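Local coordinates for protein SidF, inhibitor of growth family, member 3 (Legionella pneumophila subsp. pneumophila, PDB 4FYE) that removes phosphate from phosphoinositide lipids and is classed with the enzymes that cleave the 3-phosphate of phosphatidylinositol 3,4,5-trisphosphate, at residues Phe422-Ala427 against Asn616-Gly621; Val361-Gln366 against Pro430-Ser435; Trp417-Phe422 against Lys626-Met631; Asn441-Asn446 against Glu548-Ile553. The protein carries 1 engineered substitution. One frame throughout, in Å; residues are numbered along the deposited sequence.

Three of the four contacts share the loop that follows strand 402-416, and they differ mainly in depth. Interaction 3 is buried: at the start of that loop W417 meets helix 626-637 through apolar packing and one amide-to-carbonyl bond. Further along, interaction 1 lies at the surface, where an arginine and a glutamine meet a histidine-bearing turn, and interaction 2, partly buried, pairs backbone with backbone. V425 O and N434 ND2, probably hydrogen-bonded, connect interactions 1 and 2. Interaction 4 is a buried helix crossing with polar groups inside it; it touches interaction 3 where M631 and W417 meet F444, but it does not reach interactions 1 and 2.

Interaction 1: residues Phe422-Ala427 against Asn616-Gly621; sequences FRQVGA and NTWHHG
Q424 lies across the imidazole of H619, with its CG 3.6 Å from the ring centroid and 8° from the ring normal, a CH-pi contact over the face. Q424 CB touches H619 CG at 3.6 Å. The Q424 chain bends at chi2 (76°), which carries its amide away from the imidazole toward the benzo end of the W618 indole; amide and indole planes are steeply inclined. R423 reaches the same turn by its polar end: NH1 donates to H619 O at 3.0 Å with an N-H...O angle of 148°, the acceptor near the guanidinium edge, slightly tilted from its plane. R423 O is 3.7 Å from W618 CH2, and the other end of the guanidinium is held through NH2 by N420 O. Behind this first shell, H619 CB rests over a face of the W618 indole toward its rim. A type I turn from T617 to H620, closed by H620 N to T617 O (3.0 Å), probably helps present H619 O to the arginine. N616 ends helix 590-614 in a Schellman motif, and W618 packs back on L612 of that helix. The contact joins the loop after strand 402-416 to the connection between helices 590-614 and 626-637.

Interaction 2: residues Val361-Gln366 against Pro430-Ser435; sequences VVTAGQ and PLSDNS
S432 packs against the peptide that joins G365 to Q366, where the loop between strand 353-360 and helix 373-387 meets the end of the loop leading into helix 438-458. Its CB lies 3.9 Å from Q366 CA and close to G365 O. With OG anti to the backbone N (chi1 179°), the hydroxyl swings over that peptide, 3.4 Å from G365 C. At its far end OG comes within 3.9 Å of T363 OG1. Q366 N is also near OG, but at a poor angle; it is committed to T363 O at 3.1 Å, closing a type I turn from T363 to Q366. The one hydrogen bond across the contact comes from the next residue: D433 N donates to G365 O at 3.1 Å, bent to 137° and approaching from well above the carbonyl plane. A CA-H...O contact runs the other way, from G365 CA to D433 O (3.4 Å), and the lack of a side chain on G365 lets this carbonyl come in. Within the same segment D433 OD1 accepts from S435 OG (2.8 Å), while OD2 has a long, weak ion pair with R367 NH2. The backbone of R367 also hydrogen-bonds that of L431. The chemistry, mostly main chain on main chain with one bent bond, implies a fit set by backbone shape, the S432 hydroxyl lying on a peptide it does not bond.

Interaction 3: residues Trp417-Phe422 against Lys626-Met631; sequences WGVNWF and KLQTLM
W417 and L627 form the centre of a buried, largely apolar contact between the loop leaving strand 402-416 and the first turns of helix 626-637. In this mixed alpha-beta fold the strand belongs to a four-stranded mixed sheet, and the helix leads to another strand of it, 641-645. L627 CD2 stands over the six-membered ring of W417, 3.6 Å from its centroid and 14° off the normal, a CH-pi contact over the face. A chi1 of 169° directs L627 from the helix to the indole and brings its CG within 4.0 Å of W417 CZ3. M631, one turn later, adds its CG at 4.1 Å from the same W417 CZ3. Other helices close round the pair: A609 of helix 590-614 touches both L627 and M631, while N441 and V445 of helix 438-458 touch the indole. Polar pairing is confined to Q628, whose chain bends sharply at chi2 so that the amide faces the loop. There the aliphatic part of Q628 also lies near W417 CB, and V419 CG2 is 3.7 Å from Q628 NE2. That nitrogen donates to W417 O at 2.8 Å with an N-H...O angle of 156°; the acceptor is in the amide plane, whereas the donor stands above the carbonyl plane. Q628 NE2 donates also to a water 2.9 Å away.

Interaction 4: residues Asn441-Asn446 against Glu548-Ile553; sequences NARFVN and ELHNQI
N446 and H550 are joined by a hydrogen bond from ND2 of N446 to ND1 of H550, 2.8 Å long with an N-H...N angle of 157°. The donor meets the edge of the imidazole, a little out of its plane, and the amide lies at a shallow angle to the ring. Because ND1 accepts, a neutral H550 would probably carry its proton on NE2. The same ND2 makes a second, weak bond to H550 O at 3.4 Å. On the other side of the amide, OD1 accepts from R557 NH1, while I553 CG2 presses to within 3.3 Å of N446 OD1. Helices 438-458 and 522-583 cross here, the short segments at 63° with axes 9.0 Å apart; the second is partly predicted coiled coil, and I488 of helix 482-514 touches H550 from within that region. R443 covers a face of the H550 ring: its CA lies over the centre, 3.8 Å from the centroid, in a CH-pi contact. Extended from CG to NE, the R443 chain runs over the CD2-NE2 side of the ring, CG 3.4 Å from H550 NE2 and CD 3.5 Å from H550 CD2. Its guanidinium finds its partners beyond the histidine: NH1 forms a salt bridge with D385 OD2 and a hydrogen bond with Q440 OE1, and NH2 has a long, weak ion pair with E492.

Interaction 1: residues Phe422-Ala427 against Asn616-Gly621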
loop_
_atom_site.group_PDB
_atom_site.type_symbol
_atom_site.label_atom_id
_atom_site.label_comp_id
_atom_site.label_asym_id
_atom_site.label_seq_id
_atom_site.Cartn_x
_atom_site.Cartn_y
_atom_site.Cartn_z
ATOM N N PHE A 422 13.049 -9.973 -13.271
ATOM C CA PHE A 422 12.945 -9.432 -14.598
ATOM C C PHE A 422 13.061 -7.929 -14.661
ATOM O O PHE A 422 12.961 -7.397 -15.722
ATOM C CB PHE A 422 11.703 -9.971 -15.341
ATOM C CG PHE A 422 11.602 -11.519 -15.359
ATOM C CD1 PHE A 422 12.159 -12.259 -16.403
ATOM C CD2 PHE A 422 10.910 -12.226 -14.349
ATOM C CE1 PHE A 422 12.067 -13.673 -16.427
ATOM C CE2 PHE A 422 10.797 -13.615 -14.373
ATOM C CZ PHE A 422 11.388 -14.346 -15.399
ATOM N N ARG A 423 13.380 -7.260 -13.552
ATOM C CA ARG A 423 13.263 -5.792 -13.451
ATOM C C ARG A 423 14.071 -5.014 -14.507
ATOM O O ARG A 423 13.707 -3.906 -14.886
ATOM C CB ARG A 423 13.606 -5.302 -11.994
ATOM C CG ARG A 423 15.117 -5.106 -11.722
ATOM C CD ARG A 423 15.498 -4.980 -10.243
ATOM N NE ARG A 423 15.592 -6.356 -9.953
ATOM C CZ ARG A 423 16.669 -7.082 -9.729
ATOM N NH1 ARG A 423 17.932 -6.609 -9.535
ATOM N NH2 ARG A 423 16.375 -8.343 -9.615
ATOM N N GLN A 424 15.179 -5.578 -14.977
ATOM C CA GLN A 424 16.048 -4.855 -15.930
ATOM C C GLN A 424 16.970 -5.827 -16.582
ATOM O O GLN A 424 18.115 -6.002 -16.193
ATOM C CB GLN A 424 16.867 -3.733 -15.299
ATOM C CG GLN A 424 17.506 -2.769 -16.369
ATOM C CD GLN A 424 16.460 -1.798 -16.957
ATOM O OE1 GLN A 424 15.289 -1.916 -16.648
ATOM N NE2 GLN A 424 16.879 -0.858 -17.796
ATOM N N VAL A 425 16.434 -6.476 -17.579
ATOM C CA VAL A 425 17.068 -7.566 -18.319
ATOM C C VAL A 425 18.136 -6.981 -19.291
ATOM O O VAL A 425 18.072 -5.814 -19.683
ATOM C CB VAL A 425 15.841 -8.124 -19.047
ATOM C CG1 VAL A 425 15.825 -7.951 -20.602
ATOM C CG2 VAL A 425 15.309 -9.370 -18.374
ATOM N N GLY A 426 19.151 -7.770 -19.653
ATOM C CA GLY A 426 20.246 -7.279 -20.508
ATOM C C GLY A 426 19.812 -6.885 -21.933
ATOM O O GLY A 426 18.633 -7.044 -22.297
ATOM N N ALA A 427 20.753 -6.372 -22.737
ATOM C CA ALA A 427 20.447 -6.046 -24.129
ATOM C C ALA A 427 19.942 -7.317 -24.785
ATOM O O ALA A 427 20.539 -8.416 -24.630
ATOM C CB ALA A 427 21.687 -5.525 -24.884
ATOM N N ASN A 616 21.348 5.355 -13.538
ATOM C CA ASN A 616 20.751 4.109 -13.948
ATOM C C ASN A 616 21.307 2.964 -13.111
ATOM O O ASN A 616 21.581 1.863 -13.601
ATOM C CB ASN A 616 20.962 3.919 -15.461
ATOM C CG ASN A 616 20.194 2.737 -16.037
ATOM O OD1 ASN A 616 20.699 2.117 -16.973
ATOM N ND2 ASN A 616 19.003 2.384 -15.474
ATOM N N THR A 617 21.418 3.211 -11.808
ATOM C CA THR A 617 21.829 2.165 -10.863
ATOM C C THR A 617 20.677 1.536 -10.028
ATOM O O THR A 617 20.878 0.551 -9.291
ATOM C CB THR A 617 22.933 2.678 -9.941
ATOM O OG1 THR A 617 22.484 3.877 -9.290
ATOM C CG2 THR A 617 24.209 2.954 -10.754
ATOM N N TRP A 618 19.470 2.049 -10.203
ATOM C CA TRP A 618 18.350 1.702 -9.330
ATOM C C TRP A 618 18.079 0.221 -9.437
ATOM O O TRP A 618 17.587 -0.406 -8.514
ATOM C CB TRP A 618 17.129 2.522 -9.721
ATOM C CG TRP A 618 16.657 2.170 -11.110
ATOM C CD1 TRP A 618 17.047 2.757 -12.324
ATOM C CD2 TRP A 618 15.768 1.064 -11.491
ATOM N NE1 TRP A 618 16.432 2.134 -13.396
ATOM C CE2 TRP A 618 15.675 1.091 -12.970
ATOM C CE3 TRP A 618 15.054 0.117 -10.797
ATOM C CZ2 TRP A 618 14.908 0.180 -13.681
ATOM C CZ3 TRP A 618 14.279 -0.814 -11.535
ATOM C CH2 TRP A 618 14.198 -0.763 -12.944
ATOM N N HIS A 619 18.473 -0.391 -10.545
ATOM C CA HIS A 619 18.146 -1.807 -10.755
ATOM C C HIS A 619 19.233 -2.778 -10.370
ATOM O O HIS A 619 19.029 -4.001 -10.484
ATOM C CB HIS A 619 17.769 -2.018 -12.214
ATOM C CG HIS A 619 18.903 -1.741 -13.169
ATOM N ND1 HIS A 619 19.085 -0.524 -13.773
ATOM C CD2 HIS A 619 19.921 -2.555 -13.628
ATOM C CE1 HIS A 619 20.155 -0.552 -14.550
ATOM N NE2 HIS A 619 20.691 -1.796 -14.452
ATOM N N HIS A 620 20.398 -2.309 -9.922
ATOM C CA HIS A 620 21.381 -3.281 -9.416
ATOM C C HIS A 620 20.851 -3.887 -8.145
ATOM O O HIS A 620 20.076 -3.249 -7.430
ATOM C CB HIS A 620 22.752 -2.647 -9.171
ATOM C CG HIS A 620 23.332 -1.955 -10.379
ATOM N ND1 HIS A 620 24.418 -1.137 -10.301
ATOM C CD2 HIS A 620 22.969 -1.997 -11.728
ATOM C CE1 HIS A 620 24.738 -0.690 -11.537
ATOM N NE2 HIS A 620 23.850 -1.201 -12.411
ATOM N N GLY A 621 21.269 -5.113 -7.845
ATOM C CA GLY A 621 20.741 -5.903 -6.733
ATOM C C GLY A 621 20.835 -5.126 -5.461
ATOM O O GLY A 621 19.870 -5.009 -4.722
#

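Interaction 2: residues Val361-Gln366 against Pro430-Ser435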
loop_
_atom_site.group_PDB
_atom_site.type_symbol
_atom_site.label_atom_id
_atom_site.label_comp_id
_atom_site.label_asym_id
_atom_site.label_seq_id
_atom_site.Cartn_x
_atom_site.Cartn_y
_atom_site.Cartn_z
ATOM N N VAL A 361 5.434 -1.423 -8.452
ATOM C CA VAL A 361 6.635 -2.207 -8.271
ATOM C C VAL A 361 6.612 -3.612 -8.997
ATOM O O VAL A 361 7.468 -4.433 -8.839
ATOM C CB VAL A 361 6.878 -2.183 -6.750
ATOM C CG1 VAL A 361 6.699 -3.513 -6.108
ATOM C CG2 VAL A 361 8.128 -1.407 -6.380
ATOM N N VAL A 362 5.596 -3.822 -9.814
ATOM C CA VAL A 362 5.430 -4.840 -10.891
ATOM C C VAL A 362 6.506 -4.723 -12.006
ATOM O O VAL A 362 7.202 -3.758 -12.083
ATOM C CB VAL A 362 4.015 -4.510 -11.433
ATOM C CG1 VAL A 362 3.947 -4.291 -12.933
ATOM C CG2 VAL A 362 2.880 -5.316 -10.782
ATOM N N THR A 363 6.742 -5.741 -12.821
ATOM C CA THR A 363 7.579 -5.512 -13.991
ATOM C C THR A 363 6.716 -5.535 -15.283
ATOM O O THR A 363 6.424 -6.580 -15.890
ATOM C CB THR A 363 9.027 -6.148 -13.972
ATOM O OG1 THR A 363 9.571 -6.398 -15.308
ATOM C CG2 THR A 363 9.149 -7.281 -13.177
ATOM N N ALA A 364 6.276 -4.331 -15.623
ATOM C CA ALA A 364 5.353 -4.081 -16.692
ATOM C C ALA A 364 5.780 -4.718 -17.970
ATOM O O ALA A 364 4.914 -5.124 -18.764
ATOM C CB ALA A 364 5.251 -2.598 -16.899
ATOM N N GLY A 365 7.088 -4.820 -18.225
ATOM C CA GLY A 365 7.497 -5.416 -19.539
ATOM C C GLY A 365 7.655 -6.924 -19.661
ATOM O O GLY A 365 7.967 -7.404 -20.713
ATOM N N GLN A 366 7.495 -7.655 -18.561
ATOM C CA GLN A 366 7.843 -9.084 -18.456
ATOM C C GLN A 366 7.136 -9.938 -19.472
ATOM O O GLN A 366 5.971 -9.760 -19.722
ATOM C CB GLN A 366 7.428 -9.585 -17.103
ATOM C CG GLN A 366 8.179 -10.794 -16.632
ATOM C CD GLN A 366 7.834 -11.174 -15.230
ATOM O OE1 GLN A 366 7.596 -12.349 -14.962
ATOM N NE2 GLN A 366 7.838 -10.199 -14.307
ATOM N N PRO A 430 15.047 -11.633 -24.641
ATOM C CA PRO A 430 13.634 -11.558 -25.016
ATOM C C PRO A 430 12.712 -11.733 -23.819
ATOM O O PRO A 430 11.517 -11.681 -24.008
ATOM C CB PRO A 430 13.477 -12.760 -25.951
ATOM C CG PRO A 430 14.475 -13.725 -25.407
ATOM C CD PRO A 430 15.667 -12.887 -25.093
ATOM N N LEU A 431 13.226 -11.961 -22.606
ATOM C CA LEU A 431 12.315 -12.242 -21.492
ATOM C C LEU A 431 11.610 -11.033 -20.939
ATOM O O LEU A 431 10.799 -11.156 -20.095
ATOM C CB LEU A 431 13.008 -12.946 -20.326
ATOM C CG LEU A 431 13.610 -14.280 -20.689
ATOM C CD1 LEU A 431 14.383 -14.766 -19.497
ATOM C CD2 LEU A 431 12.554 -15.269 -21.179
ATOM N N SER A 432 11.919 -9.848 -21.394
ATOM C CA SER A 432 11.202 -8.710 -20.844
ATOM C C SER A 432 11.585 -7.513 -21.698
ATOM O O SER A 432 12.542 -7.573 -22.455
ATOM C CB SER A 432 11.565 -8.527 -19.351
ATOM O OG SER A 432 10.912 -7.425 -18.774
ATOM N N ASP A 433 10.814 -6.451 -21.596
ATOM C CA ASP A 433 11.015 -5.310 -22.424
ATOM C C ASP A 433 11.141 -4.174 -21.380
ATOM O O ASP A 433 10.154 -3.750 -20.820
ATOM C CB ASP A 433 9.788 -5.174 -23.304
ATOM C CG ASP A 433 9.806 -3.908 -24.174
ATOM O OD1 ASP A 433 10.806 -3.140 -24.209
ATOM O OD2 ASP A 433 8.797 -3.690 -24.870
ATOM N N ASN A 434 12.366 -3.734 -21.104
ATOM C CA ASN A 434 12.667 -2.675 -20.153
ATOM C C ASN A 434 12.075 -1.307 -20.512
ATOM O O ASN A 434 11.907 -0.473 -19.627
ATOM C CB ASN A 434 14.186 -2.444 -20.029
ATOM C CG ASN A 434 14.993 -3.689 -19.613
ATOM O OD1 ASN A 434 14.479 -4.650 -19.038
ATOM N ND2 ASN A 434 16.300 -3.653 -19.915
ATOM N N SER A 435 11.741 -1.102 -21.779
ATOM C CA SER A 435 11.358 0.199 -22.302
ATOM C C SER A 435 9.884 0.631 -22.155
ATOM O O SER A 435 9.572 1.805 -22.399
ATOM C CB SER A 435 11.712 0.301 -23.787
ATOM O OG SER A 435 10.697 -0.327 -24.547
#

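Interaction 3: residues Trp417-Phe422 against Lys626-Met631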
loop_
_atom_site.group_PDB
_atom_site.type_symbol
_atom_site.label_atom_id
_atom_site.label_comp_id
_atom_site.label_asym_id
_atom_site.label_seq_id
_atom_site.Cartn_x
_atom_site.Cartn_y
_atom_site.Cartn_z
ATOM N N TRP A 417 8.686 0.915 -11.301
ATOM C CA TRP A 417 10.033 0.387 -11.466
ATOM C C TRP A 417 10.070 -0.918 -10.776
ATOM O O TRP A 417 9.864 -0.979 -9.538
ATOM C CB TRP A 417 11.046 1.258 -10.773
ATOM C CG TRP A 417 11.436 2.543 -11.437
ATOM C CD1 TRP A 417 12.210 2.705 -12.600
ATOM C CD2 TRP A 417 11.190 3.892 -10.943
ATOM N NE1 TRP A 417 12.394 4.041 -12.867
ATOM C CE2 TRP A 417 11.826 4.805 -11.906
ATOM C CE3 TRP A 417 10.541 4.413 -9.857
ATOM C CZ2 TRP A 417 11.775 6.174 -11.763
ATOM C CZ3 TRP A 417 10.491 5.799 -9.706
ATOM C CH2 TRP A 417 11.075 6.661 -10.644
ATOM N N GLY A 418 10.436 -1.951 -11.547
ATOM C CA GLY A 418 10.281 -3.338 -11.129
ATOM C C GLY A 418 11.229 -3.767 -10.029
ATOM O O GLY A 418 12.289 -3.121 -9.799
ATOM N N VAL A 419 10.906 -4.898 -9.387
ATOM C CA VAL A 419 11.733 -5.355 -8.321
ATOM C C VAL A 419 12.100 -6.870 -8.440
ATOM O O VAL A 419 12.997 -7.381 -7.755
ATOM C CB VAL A 419 10.907 -4.903 -7.083
ATOM C CG1 VAL A 419 10.156 -5.975 -6.456
ATOM C CG2 VAL A 419 11.532 -3.810 -6.230
ATOM N N ASN A 420 11.400 -7.613 -9.292
ATOM C CA ASN A 420 11.644 -9.060 -9.347
ATOM C C ASN A 420 12.829 -9.338 -10.296
ATOM O O ASN A 420 13.592 -8.459 -10.648
ATOM C CB ASN A 420 10.395 -9.812 -9.785
ATOM C CG ASN A 420 10.060 -9.520 -11.245
ATOM O OD1 ASN A 420 9.005 -9.920 -11.768
ATOM N ND2 ASN A 420 10.956 -8.817 -11.913
ATOM N N TRP A 421 13.029 -10.590 -10.664
ATOM C CA TRP A 421 14.231 -10.965 -11.386
ATOM C C TRP A 421 14.212 -10.367 -12.785
ATOM O O TRP A 421 15.227 -10.247 -13.449
ATOM C CB TRP A 421 14.340 -12.460 -11.387
ATOM C CG TRP A 421 15.638 -12.996 -11.976
ATOM C CD1 TRP A 421 16.885 -13.142 -11.357
ATOM C CD2 TRP A 421 15.863 -13.429 -13.352
ATOM N NE1 TRP A 421 17.830 -13.625 -12.233
ATOM C CE2 TRP A 421 17.264 -13.864 -13.428
ATOM C CE3 TRP A 421 15.060 -13.533 -14.481
ATOM C CZ2 TRP A 421 17.815 -14.354 -14.608
ATOM C CZ3 TRP A 421 15.630 -14.042 -15.668
ATOM C CH2 TRP A 421 16.969 -14.434 -15.720
ATOM N N PHE A 422 13.049 -9.973 -13.271
ATOM C CA PHE A 422 12.945 -9.432 -14.598
ATOM C C PHE A 422 13.061 -7.929 -14.661
ATOM O O PHE A 422 12.961 -7.397 -15.722
ATOM C CB PHE A 422 11.703 -9.971 -15.341
ATOM C CG PHE A 422 11.602 -11.519 -15.359
ATOM C CD1 PHE A 422 12.159 -12.259 -16.403
ATOM C CD2 PHE A 422 10.910 -12.226 -14.349
ATOM C CE1 PHE A 422 12.067 -13.673 -16.427
ATOM C CE2 PHE A 422 10.797 -13.615 -14.373
ATOM C CZ PHE A 422 11.388 -14.346 -15.399
ATOM N N LYS A 626 15.400 0.896 -3.543
ATOM C CA LYS A 626 15.783 2.223 -3.013
ATOM C C LYS A 626 15.083 3.403 -3.734
ATOM O O LYS A 626 14.723 4.409 -3.088
ATOM C CB LYS A 626 17.284 2.443 -3.096
ATOM C CG LYS A 626 18.112 1.407 -2.395
ATOM C CD LYS A 626 19.434 2.040 -2.017
ATOM C CE LYS A 626 20.366 0.993 -1.414
ATOM N NZ LYS A 626 21.666 1.712 -1.280
ATOM N N LEU A 627 14.858 3.269 -5.042
ATOM C CA LEU A 627 14.443 4.422 -5.820
ATOM C C LEU A 627 12.966 4.586 -5.543
ATOM O O LEU A 627 12.524 5.697 -5.234
ATOM C CB LEU A 627 14.765 4.296 -7.316
ATOM C CG LEU A 627 14.145 5.346 -8.274
ATOM C CD1 LEU A 627 14.524 6.777 -7.886
ATOM C CD2 LEU A 627 14.567 5.034 -9.720
ATOM N N GLN A 628 12.249 3.462 -5.546
ATOM C CA GLN A 628 10.831 3.410 -5.215
ATOM C C GLN A 628 10.624 3.948 -3.811
ATOM O O GLN A 628 9.733 4.788 -3.562
ATOM C CB GLN A 628 10.352 1.968 -5.388
ATOM C CG GLN A 628 10.614 1.359 -6.792
ATOM C CD GLN A 628 11.945 0.608 -6.925
ATOM O OE1 GLN A 628 12.934 1.020 -6.394
ATOM N NE2 GLN A 628 11.977 -0.447 -7.711
ATOM N N THR A 629 11.495 3.534 -2.883
ATOM C CA THR A 629 11.371 4.002 -1.483
ATOM C C THR A 629 11.617 5.486 -1.372
ATOM O O THR A 629 10.888 6.166 -0.649
ATOM C CB THR A 629 12.367 3.320 -0.545
ATOM O OG1 THR A 629 12.118 1.923 -0.581
ATOM C CG2 THR A 629 12.168 3.789 0.914
ATOM N N LEU A 630 12.585 5.999 -2.150
ATOM C CA LEU A 630 12.966 7.384 -2.063
ATOM C C LEU A 630 11.838 8.198 -2.535
ATOM O O LEU A 630 11.357 9.099 -1.829
ATOM C CB LEU A 630 14.235 7.663 -2.848
ATOM C CG LEU A 630 15.381 7.029 -2.053
ATOM C CD1 LEU A 630 16.713 6.817 -2.818
ATOM C CD2 LEU A 630 15.581 7.844 -0.784
ATOM N N MET A 631 11.341 7.850 -3.698
ATOM C CA MET A 631 10.231 8.614 -4.279
ATOM C C MET A 631 8.978 8.504 -3.405
ATOM O O MET A 631 8.253 9.493 -3.224
ATOM C CB MET A 631 9.979 8.185 -5.722
ATOM C CG MET A 631 11.183 8.384 -6.615
ATOM S SD MET A 631 11.498 10.158 -6.617
ATOM C CE MET A 631 10.804 10.651 -8.166
HETATM O O HOH W 1 14.594 -1.660 -8.013
#

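Interaction 4: residues Asn441-Asn446 against Glu548-Ile553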
loop_
_atom_site.group_PDB
_atom_site.type_symbol
_atom_site.label_atom_id
_atom_site.label_comp_id
_atom_site.label_asym_id
_atom_site.label_seq_id
_atom_site.Cartn_x
_atom_site.Cartn_y
_atom_site.Cartn_z
ATOM N N ASN A 441 8.244 7.062 -16.432
ATOM C CA ASN A 441 9.154 7.199 -15.309
ATOM C C ASN A 441 9.962 8.495 -15.374
ATOM O O ASN A 441 10.067 9.249 -14.365
ATOM C CB ASN A 441 10.029 5.941 -15.170
ATOM C CG ASN A 441 9.272 4.779 -14.536
ATOM O OD1 ASN A 441 8.237 4.971 -13.894
ATOM N ND2 ASN A 441 9.780 3.562 -14.725
ATOM N N ALA A 442 10.456 8.802 -16.562
ATOM C CA ALA A 442 10.981 10.153 -16.811
ATOM C C ALA A 442 9.934 11.328 -16.614
ATOM O O ALA A 442 10.218 12.330 -15.936
ATOM C CB ALA A 442 11.686 10.233 -18.168
ATOM N N ARG A 443 8.736 11.223 -17.178
ATOM C CA ARG A 443 7.675 12.155 -16.813
ATOM C C ARG A 443 7.565 12.317 -15.275
ATOM O O ARG A 443 7.695 13.445 -14.739
ATOM C CB ARG A 443 6.369 11.632 -17.374
ATOM C CG ARG A 443 5.121 12.462 -17.042
ATOM C CD ARG A 443 4.104 12.254 -18.156
ATOM N NE ARG A 443 2.867 12.940 -17.875
ATOM C CZ ARG A 443 1.855 12.423 -17.189
ATOM N NH1 ARG A 443 1.924 11.178 -16.747
ATOM N NH2 ARG A 443 0.750 13.155 -17.000
ATOM N N PHE A 444 7.350 11.190 -14.579
ATOM C CA PHE A 444 7.231 11.166 -13.108
ATOM C C PHE A 444 8.426 11.861 -12.450
ATOM O O PHE A 444 8.267 12.716 -11.583
ATOM C CB PHE A 444 7.110 9.709 -12.645
ATOM C CG PHE A 444 7.093 9.531 -11.146
ATOM C CD1 PHE A 444 5.910 9.618 -10.436
ATOM C CD2 PHE A 444 8.275 9.256 -10.458
ATOM C CE1 PHE A 444 5.896 9.436 -9.059
ATOM C CE2 PHE A 444 8.271 9.059 -9.104
ATOM C CZ PHE A 444 7.075 9.154 -8.392
ATOM N N VAL A 445 9.633 11.559 -12.894
ATOM C CA VAL A 445 10.762 12.203 -12.280
ATOM C C VAL A 445 10.648 13.714 -12.450
ATOM O O VAL A 445 10.792 14.486 -11.477
ATOM C CB VAL A 445 12.105 11.604 -12.759
ATOM C CG1 VAL A 445 13.273 12.511 -12.390
ATOM C CG2 VAL A 445 12.320 10.221 -12.132
ATOM N N ASN A 446 10.340 14.167 -13.664
ATOM C CA ASN A 446 10.191 15.627 -13.890
ATOM C C ASN A 446 9.091 16.232 -12.980
ATOM O O ASN A 446 9.266 17.287 -12.357
ATOM C CB ASN A 446 9.830 15.904 -15.335
ATOM C CG ASN A 446 10.960 15.683 -16.277
ATOM O OD1 ASN A 446 12.143 15.865 -15.929
ATOM N ND2 ASN A 446 10.613 15.307 -17.521
ATOM N N GLU A 548 7.346 13.333 -25.418
ATOM C CA GLU A 548 8.478 13.741 -26.274
ATOM C C GLU A 548 9.151 14.924 -25.603
ATOM O O GLU A 548 10.380 15.034 -25.582
ATOM C CB GLU A 548 8.015 14.139 -27.694
ATOM C CG GLU A 548 7.913 13.018 -28.735
ATOM C CD GLU A 548 9.086 12.979 -29.729
ATOM O OE1 GLU A 548 9.142 13.836 -30.655
ATOM O OE2 GLU A 548 9.944 12.067 -29.605
ATOM N N LEU A 549 8.319 15.788 -25.024
ATOM C CA LEU A 549 8.793 16.995 -24.352
ATOM C C LEU A 549 9.497 16.658 -23.035
ATOM O O LEU A 549 10.613 17.170 -22.765
ATOM C CB LEU A 549 7.632 17.963 -24.154
ATOM C CG LEU A 549 7.152 18.597 -25.469
ATOM C CD1 LEU A 549 5.917 19.481 -25.275
ATOM C CD2 LEU A 549 8.283 19.375 -26.134
ATOM N N HIS A 550 8.856 15.780 -22.238
ATOM C CA HIS A 550 9.474 15.276 -21.031
ATOM C C HIS A 550 10.821 14.705 -21.356
ATOM O O HIS A 550 11.804 14.999 -20.670
ATOM C CB HIS A 550 8.603 14.246 -20.282
ATOM C CG HIS A 550 7.586 14.876 -19.324
ATOM N ND1 HIS A 550 7.943 15.658 -18.285
ATOM C CD2 HIS A 550 6.196 14.829 -19.298
ATOM C CE1 HIS A 550 6.846 16.112 -17.638
ATOM N NE2 HIS A 550 5.778 15.599 -18.255
ATOM N N ASN A 551 10.899 13.916 -22.420
ATOM C CA ASN A 551 12.175 13.275 -22.746
ATOM C C ASN A 551 13.256 14.317 -23.031
ATOM O O ASN A 551 14.412 14.127 -22.686
ATOM C CB ASN A 551 12.019 12.234 -23.868
ATOM C CG ASN A 551 11.232 11.000 -23.397
ATOM O OD1 ASN A 551 10.485 10.365 -24.154
ATOM N ND2 ASN A 551 11.384 10.667 -22.122
ATOM N N GLN A 552 12.871 15.452 -23.587
ATOM C CA GLN A 552 13.861 16.507 -23.793
ATOM C C GLN A 552 14.276 17.154 -22.464
ATOM O O GLN A 552 15.440 17.539 -22.276
ATOM C CB GLN A 552 13.345 17.572 -24.765
ATOM C CG GLN A 552 13.195 17.113 -26.211
ATOM C CD GLN A 552 12.435 18.155 -27.020
ATOM O OE1 GLN A 552 12.941 19.259 -27.276
ATOM N NE2 GLN A 552 11.197 17.821 -27.392
ATOM N N ILE A 553 13.329 17.264 -21.536
ATOM C CA ILE A 553 13.673 17.816 -20.224
ATOM C C ILE A 553 14.645 16.897 -19.463
ATOM O O ILE A 553 15.644 17.345 -18.879
ATOM C CB ILE A 553 12.409 18.137 -19.418
ATOM C CG1 ILE A 553 11.696 19.301 -20.113
ATOM C CG2 ILE A 553 12.747 18.408 -17.950
ATOM C CD1 ILE A 553 10.372 19.735 -19.522
#